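Local coordinates for protein putative S-adenosylmethionine-dependent methyltransferase (Bacteroides thetaiotaomicron, PDB 1WYZ) that probably acts as an S-adenosylmethionine-dependent methyltransferase, its family being that of the RsmI-like enzymes, although its own substrate is not established, at residues Gly149-Ala152 and Lys153-Thr157; Pro22-Asn25 and Thr26-Arg30; Lys66-Pro70 and Glu71-Gly75. All coordinates share one frame; numbering follows the deposited sequence.

Interaction 1. Residues Gly149-Ala152 and Lys153-Thr157; sequences GERA and KKLKT
In E150 the CG atom stands anti to the backbone N (chi1 -167°) and the chain then bends at its second torsion, while K153, three residues on, keeps CG beside its own backbone N (chi1 -81°). These two choices lay the side chains across each other at a slant, with E150 OE1 3.7 Å from K153 CD. The meeting is one of carboxylate against methylene: further bends at the end of the lysine chain leave NZ 6.0 Å from OE1, where any attraction would be only a diffuse electrostatic one. K153 also lies against the turn it closes, its CG 3.1 Å from G149 O, the same carbonyl that accepts K153 N at 3.2 Å. Of the four backbone bonds this first one is the most bent, and L155 N to R151 O the straightest. G149, with positive phi, occupies the N-cap. The inner side of the turns carries buried R151, held in salt bridges by D184 and E173, beside apolar L155, which packs on M181 and I185 of helix 178-188; the outer side carries E150 and K153. Such a division suits the connecting helix of a beta-alpha-beta unit, here between strands 138-143 and 168-173.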
loop_
_atom_site.group_PDB
_atom_site.type_symbol
_atom_site.label_atom_id
_atom_site.label_comp_id
_atom_site.label_asym_id
_atom_site.label_seq_id
_atom_site.Cartn_x
_atom_site.Cartn_y
_atom_site.Cartn_z
ATOM N N GLY A 149 10.919 22.654 15.651
ATOM C CA GLY A 149 12.147 23.062 14.983
ATOM C C GLY A 149 12.812 21.903 14.270
ATOM O O GLY A 149 13.404 22.062 13.202
ATOM N N GLU A 150 12.736 20.731 14.882
ATOM C CA GLU A 150 13.289 19.538 14.276
ATOM C C GLU A 150 12.142 19.062 13.383
ATOM O O GLU A 150 12.350 18.472 12.320
ATOM C CB GLU A 150 13.609 18.489 15.346
ATOM C CG GLU A 150 14.477 17.337 14.851
ATOM C CD GLU A 150 15.949 17.708 14.727
ATOM O OE1 GLU A 150 16.267 18.714 14.052
ATOM O OE2 GLU A 150 16.790 16.980 15.303
ATOM N N ARG A 151 10.924 19.355 13.829
ATOM C CA ARG A 151 9.721 18.988 13.095
ATOM C C ARG A 151 9.518 19.942 11.928
ATOM O O ARG A 151 8.964 19.574 10.893
ATOM C CB ARG A 151 8.508 19.019 14.028
ATOM C CG ARG A 151 7.251 18.465 13.398
ATOM C CD ARG A 151 6.390 17.779 14.426
ATOM N NE ARG A 151 5.125 18.473 14.616
ATOM C CZ ARG A 151 4.134 18.017 15.372
ATOM N NH1 ARG A 151 4.263 16.863 16.020
ATOM N NH2 ARG A 151 3.006 18.705 15.462
ATOM N N ALA A 152 9.970 21.178 12.100
ATOM C CA ALA A 152 9.860 22.173 11.048
ATOM C C ALA A 152 10.901 21.838 9.988
ATOM O O ALA A 152 10.662 22.009 8.798
ATOM C CB ALA A 152 10.109 23.555 11.614
ATOM N N LYS A 153 12.060 21.362 10.433
ATOM C CA LYS A 153 13.123 20.994 9.511
ATOM C C LYS A 153 12.607 19.884 8.618
ATOM O O LYS A 153 12.714 19.952 7.396
ATOM C CB LYS A 153 14.365 20.493 10.260
ATOM C CG LYS A 153 15.275 21.582 10.822
ATOM C CD LYS A 153 16.639 21.015 11.216
ATOM C CE LYS A 153 17.417 20.503 10.002
ATOM N NZ LYS A 153 17.871 21.601 9.102
ATOM N N LYS A 154 12.036 18.865 9.248
ATOM C CA LYS A 154 11.510 17.712 8.534
ATOM C C LYS A 154 10.443 18.106 7.514
ATOM O O LYS A 154 10.575 17.784 6.332
ATOM C CB LYS A 154 10.959 16.683 9.534
ATOM C CG LYS A 154 10.718 15.296 8.960
ATOM C CD LYS A 154 11.969 14.760 8.293
ATOM C CE LYS A 154 11.854 13.268 8.063
ATOM N NZ LYS A 154 10.608 12.961 7.320
ATOM N N LEU A 155 9.398 18.802 7.960
ATOM C CA LEU A 155 8.322 19.242 7.061
ATOM C C LEU A 155 8.909 20.014 5.886
ATOM O O LEU A 155 8.520 19.814 4.736
ATOM C CB LEU A 155 7.328 20.150 7.804
ATOM C CG LEU A 155 6.530 19.553 8.971
ATOM C CD1 LEU A 155 5.901 20.661 9.810
ATOM C CD2 LEU A 155 5.472 18.607 8.420
ATOM N N LYS A 156 9.859 20.891 6.188
ATOM C CA LYS A 156 10.505 21.720 5.179
ATOM C C LYS A 156 11.255 20.880 4.135
ATOM O O LYS A 156 11.221 21.191 2.944
ATOM C CB LYS A 156 11.468 22.687 5.871
ATOM C CG LYS A 156 11.651 24.014 5.164
ATOM C CD LYS A 156 10.410 24.889 5.273
ATOM C CE LYS A 156 10.640 26.253 4.613
ATOM N NZ LYS A 156 9.400 27.081 4.574
ATOM N N THR A 157 11.918 19.815 4.590
ATOM C CA THR A 157 12.683 18.936 3.705
ATOM C C THR A 157 11.751 18.067 2.883
ATOM O O THR A 157 11.970 17.867 1.687
ATOM C CB THR A 157 13.647 18.013 4.498
ATOM O OG1 THR A 157 14.464 18.800 5.371
ATOM C CG2 THR A 157 14.559 17.259 3.546
#

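Interaction 2. Residues Pro22-Asn25 and Thr26-Arg30; sequences PSYN and TEIIR
Y24 and I28, one helical turn apart, set their side chains at about a right angle: CG2 of I28 lies over one face of the tyrosine ring, displaced toward its rim, and comes within 4.1 Å of Y24 CZ. The isoleucine's first torsion (chi1 74°) places CG1 between backbone N and carbonyl carbon, so that CG2 meets the ring while CG1 lies 3.5 Å from N25 O. E27 meets the same ring differently. Its carboxylate comes loosely to the edge, near the ring plane, with OE2 4.2 Å from Y24 CD1. T26 turns OG1 back along the chain, where it makes a weak hydrogen bond to S23 O, a carbonyl already taking T26 N at 3.0 Å. I29 folds its CG1 over N25 O, the acceptor of its own N-H at 3.1 Å, and continues to L47 and V50 of helix 40-50. N25 sends its amide ND2 inward to V119 O, whereas Y24 belongs to the dimer interface, packing on Q19 of the second subunit and making backbone hydrogen bonds to that chain. The chemistry is therefore divided: the bonds from T26 N to S23 O and from I29 N to N25 O hold the turn, the weak pair from E27 N and I28 N to Y24 O adds to them, and dispersion between ring and methyl probably contributes a further share.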
loop_
_atom_site.group_PDB
_atom_site.type_symbol
_atom_site.label_atom_id
_atom_site.label_comp_id
_atom_site.label_asym_id
_atom_site.label_seq_id
_atom_site.Cartn_x
_atom_site.Cartn_y
_atom_site.Cartn_z
ATOM N N PRO A 22 -10.270 -9.672 1.740
ATOM C CA PRO A 22 -10.785 -10.620 0.750
ATOM C C PRO A 22 -11.189 -11.913 1.482
ATOM O O PRO A 22 -10.514 -12.337 2.432
ATOM C CB PRO A 22 -9.589 -10.826 -0.182
ATOM C CG PRO A 22 -8.891 -9.513 -0.125
ATOM C CD PRO A 22 -8.927 -9.203 1.360
ATOM N N SER A 23 -12.289 -12.530 1.058
ATOM C CA SER A 23 -12.748 -13.755 1.704
ATOM C C SER A 23 -11.739 -14.896 1.552
ATOM O O SER A 23 -11.776 -15.870 2.301
ATOM C CB SER A 23 -14.114 -14.170 1.145
ATOM O OG SER A 23 -14.063 -14.409 -0.249
ATOM N N TYR A 24 -10.834 -14.765 0.588
ATOM C CA TYR A 24 -9.794 -15.765 0.347
ATOM C C TYR A 24 -8.950 -15.888 1.612
ATOM O O TYR A 24 -8.507 -16.984 1.992
ATOM C CB TYR A 24 -8.907 -15.316 -0.827
ATOM C CG TYR A 24 -7.732 -16.221 -1.150
ATOM C CD1 TYR A 24 -7.927 -17.538 -1.568
ATOM C CD2 TYR A 24 -6.417 -15.751 -1.056
ATOM C CE1 TYR A 24 -6.837 -18.365 -1.890
ATOM C CE2 TYR A 24 -5.320 -16.572 -1.376
ATOM C CZ TYR A 24 -5.538 -17.876 -1.792
ATOM O OH TYR A 24 -4.465 -18.689 -2.118
ATOM N N ASN A 25 -8.724 -14.748 2.256
ATOM C CA ASN A 25 -7.928 -14.701 3.472
ATOM C C ASN A 25 -8.502 -15.592 4.563
ATOM O O ASN A 25 -7.756 -16.125 5.380
ATOM C CB ASN A 25 -7.829 -13.260 3.971
ATOM C CG ASN A 25 -7.175 -12.345 2.961
ATOM O OD1 ASN A 25 -7.203 -12.613 1.758
ATOM N ND2 ASN A 25 -6.600 -11.249 3.436
ATOM N N THR A 26 -9.821 -15.773 4.563
ATOM C CA THR A 26 -10.459 -16.607 5.575
ATOM C C THR A 26 -10.176 -18.082 5.287
ATOM O O THR A 26 -10.036 -18.893 6.204
ATOM C CB THR A 26 -11.999 -16.391 5.616
ATOM O OG1 THR A 26 -12.295 -14.999 5.488
ATOM C CG2 THR A 26 -12.584 -16.896 6.943
ATOM N N GLU A 27 -10.092 -18.427 4.007
ATOM C CA GLU A 27 -9.826 -19.805 3.616
ATOM C C GLU A 27 -8.475 -20.278 4.130
ATOM O O GLU A 27 -8.365 -21.362 4.703
ATOM C CB GLU A 27 -9.859 -19.955 2.092
ATOM C CG GLU A 27 -11.241 -19.857 1.467
ATOM C CD GLU A 27 -11.178 -19.932 -0.047
ATOM O OE1 GLU A 27 -10.530 -20.872 -0.563
ATOM O OE2 GLU A 27 -11.771 -19.053 -0.716
ATOM N N ILE A 28 -7.439 -19.471 3.928
ATOM C CA ILE A 28 -6.125 -19.887 4.380
ATOM C C ILE A 28 -5.997 -19.757 5.900
ATOM O O ILE A 28 -5.312 -20.545 6.546
ATOM C CB ILE A 28 -4.979 -19.114 3.632
ATOM C CG1 ILE A 28 -4.869 -17.688 4.136
ATOM C CG2 ILE A 28 -5.240 -19.094 2.130
ATOM C CD1 ILE A 28 -3.983 -17.513 5.357
ATOM N N ILE A 29 -6.670 -18.783 6.490
ATOM C CA ILE A 29 -6.577 -18.666 7.937
ATOM C C ILE A 29 -7.060 -19.964 8.589
ATOM O O ILE A 29 -6.451 -20.449 9.541
ATOM C CB ILE A 29 -7.400 -17.491 8.467
ATOM C CG1 ILE A 29 -6.646 -16.184 8.178
ATOM C CG2 ILE A 29 -7.679 -17.692 9.957
ATOM C CD1 ILE A 29 -7.464 -14.914 8.385
ATOM N N ARG A 30 -8.152 -20.515 8.060
ATOM C CA ARG A 30 -8.720 -21.764 8.560
ATOM C C ARG A 30 -7.670 -22.872 8.575
ATOM O O ARG A 30 -7.779 -23.840 9.336
ATOM C CB ARG A 30 -9.895 -22.202 7.681
ATOM C CG ARG A 30 -11.154 -21.387 7.888
ATOM C CD ARG A 30 -12.224 -21.730 6.878
ATOM N NE ARG A 30 -13.395 -20.878 7.057
ATOM C CZ ARG A 30 -14.208 -20.500 6.073
ATOM N NH1 ARG A 30 -13.979 -20.899 4.825
ATOM N NH2 ARG A 30 -15.241 -19.709 6.337
#

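Interaction 3. Residues Lys66-Pro70 and Glu71-Gly75; sequences KHTSP and EDISG
T68, the residue before the N-cap, meets I73, the two side chains crossing at about a right angle. Its methyl CG2 lies 3.8 Å from I73 CG1, and the contact rests on this pair, because I73 CD1 is modelled too close to the threonine hydroxyl and its position is doubtful. Next comes S69, the N-cap. With OG anti to the backbone N (chi1 177°) the hydroxyl swings over the opening turn and accepts E71 N at 3.2 Å, in a bond with an angle of 153° at the hydrogen. Its carbonyl starts the regular ladder: I73 N donates to S69 O at 3.0 Å, nearly straight at 165°. D72 leans back alongside the serine, OD2 pressing to 3.0 Å from S69 CB without any bond. S69 and D72 stand at the capping-box positions, but OG bonds E71 N instead and D72 OD2 is 3.8 Å from S69 N, so no capping box forms. P70 follows as the first helical residue, a place where a proline ring is well tolerated because no earlier carbonyl requires its missing N-H. Its carbonyl accepts S74 N at 3.3 Å, though the position of that oxygen is less certain. Both P70 and I73 pack against I107, joining the start of helix 70-81 to helix 100-110. S69 thus forms a classical serine N-cap on helix 70-81, while T68 at N' and I73 at N4 make what is probably a staple-like pair, in the manner of a hydrophobic staple.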
loop_
_atom_site.group_PDB
_atom_site.type_symbol
_atom_site.label_atom_id
_atom_site.label_comp_id
_atom_site.label_asym_id
_atom_site.label_seq_id
_atom_site.Cartn_x
_atom_site.Cartn_y
_atom_site.Cartn_z
ATOM N N LYS A 66 9.386 -5.419 18.775
ATOM C CA LYS A 66 10.336 -4.739 17.903
ATOM C C LYS A 66 11.749 -5.024 18.400
ATOM O O LYS A 66 12.735 -4.626 17.778
ATOM C CB LYS A 66 10.084 -3.225 17.870
ATOM C CG LYS A 66 10.620 -2.459 19.065
ATOM C CD LYS A 66 10.797 -0.982 18.736
ATOM C CE LYS A 66 11.753 -0.780 17.556
ATOM N NZ LYS A 66 13.078 -1.438 17.761
ATOM N N HIS A 67 11.840 -5.714 19.530
ATOM C CA HIS A 67 13.134 -6.068 20.082
ATOM C C HIS A 67 13.278 -7.562 20.294
ATOM O O HIS A 67 14.272 -8.028 20.844
ATOM C CB HIS A 67 13.390 -5.331 21.391
ATOM C CG HIS A 67 13.678 -3.878 21.204
ATOM N ND1 HIS A 67 12.718 -2.903 21.349
ATOM C CD2 HIS A 67 14.815 -3.241 20.841
ATOM C CE1 HIS A 67 13.251 -1.723 21.087
ATOM N NE2 HIS A 67 14.523 -1.901 20.776
ATOM N N THR A 68 12.278 -8.315 19.855
ATOM C CA THR A 68 12.328 -9.758 19.983
ATOM C C THR A 68 13.624 -10.219 19.318
ATOM O O THR A 68 13.989 -9.723 18.249
ATOM C CB THR A 68 11.145 -10.405 19.270
ATOM O OG1 THR A 68 11.244 -11.830 19.384
ATOM C CG2 THR A 68 11.141 -10.015 17.792
ATOM N N SER A 69 14.319 -11.157 19.953
ATOM C CA SER A 69 15.577 -11.671 19.424
ATOM C C SER A 69 15.390 -12.404 18.106
ATOM O O SER A 69 14.398 -13.111 17.918
ATOM C CB SER A 69 16.218 -12.625 20.428
ATOM O OG SER A 69 17.408 -13.199 19.905
ATOM N N PRO A 70 16.341 -12.245 17.174
ATOM C CA PRO A 70 16.268 -12.912 15.871
ATOM C C PRO A 70 16.442 -14.424 16.053
ATOM O O PRO A 70 16.074 -15.220 15.185
ATOM C CB PRO A 70 17.409 -12.270 15.089
ATOM C CG PRO A 70 18.395 -11.917 16.155
ATOM C CD PRO A 70 17.516 -11.361 17.247
ATOM N N GLU A 71 17.001 -14.802 17.200
ATOM C CA GLU A 71 17.205 -16.203 17.551
ATOM C C GLU A 71 15.854 -16.825 17.913
ATOM O O GLU A 71 15.499 -17.897 17.419
ATOM C CB GLU A 71 18.165 -16.309 18.742
ATOM C CG GLU A 71 18.172 -17.663 19.454
ATOM C CD GLU A 71 18.604 -18.813 18.561
ATOM O OE1 GLU A 71 17.872 -19.136 17.602
ATOM O OE2 GLU A 71 19.679 -19.394 18.822
ATOM N N ASP A 72 15.105 -16.140 18.776
ATOM C CA ASP A 72 13.793 -16.617 19.198
ATOM C C ASP A 72 12.846 -16.658 18.004
ATOM O O ASP A 72 12.073 -17.605 17.854
ATOM C CB ASP A 72 13.222 -15.710 20.289
ATOM C CG ASP A 72 14.155 -15.570 21.474
ATOM O OD1 ASP A 72 14.656 -16.608 21.968
ATOM O OD2 ASP A 72 14.385 -14.425 21.925
ATOM N N ILE A 73 12.907 -15.628 17.160
ATOM C CA ILE A 73 12.063 -15.565 15.968
ATOM C C ILE A 73 12.266 -16.849 15.174
ATOM O O ILE A 73 11.303 -17.473 14.713
ATOM C CB ILE A 73 12.450 -14.375 15.061
ATOM C CG1 ILE A 73 12.100 -13.055 15.740
ATOM C CG2 ILE A 73 11.725 -14.464 13.721
ATOM C CD1 ILE A 73 11.512 -13.122 17.126
ATOM N N SER A 74 13.530 -17.236 15.020
ATOM C CA SER A 74 13.883 -18.447 14.288
ATOM C C SER A 74 13.149 -19.645 14.882
ATOM O O SER A 74 12.629 -20.495 14.150
ATOM C CB SER A 74 15.391 -18.681 14.360
ATOM O OG SER A 74 15.768 -19.768 13.541
ATOM N N GLY A 75 13.119 -19.703 16.214
ATOM C CA GLY A 75 12.442 -20.784 16.906
ATOM C C GLY A 75 10.966 -20.743 16.588
ATOM O O GLY A 75 10.321 -21.775 16.431
#

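Interactions 1 and 3 compare two ways of capping a helix, with a glycine in the first and a serine side chain in the second; interaction 2 is a short helical turn at the subunit interface. Interactions 2 and 3, their centres 27 Å apart, belong to the domain of the parallel sheet, interaction 2 packing on strand 5-8 and interaction 3 on helix 100-110. Interaction 1 lies on the helix joining two strands of the mixed sheet, about 17 Å from interaction 3 between nearest atoms. Interactions 1 and 2 sit on opposite sides of the chain's centre, with 43 Å between centres. In related methyltransferases the cofactor binds in the cleft between the two domains; none of the three contacts is known to take part.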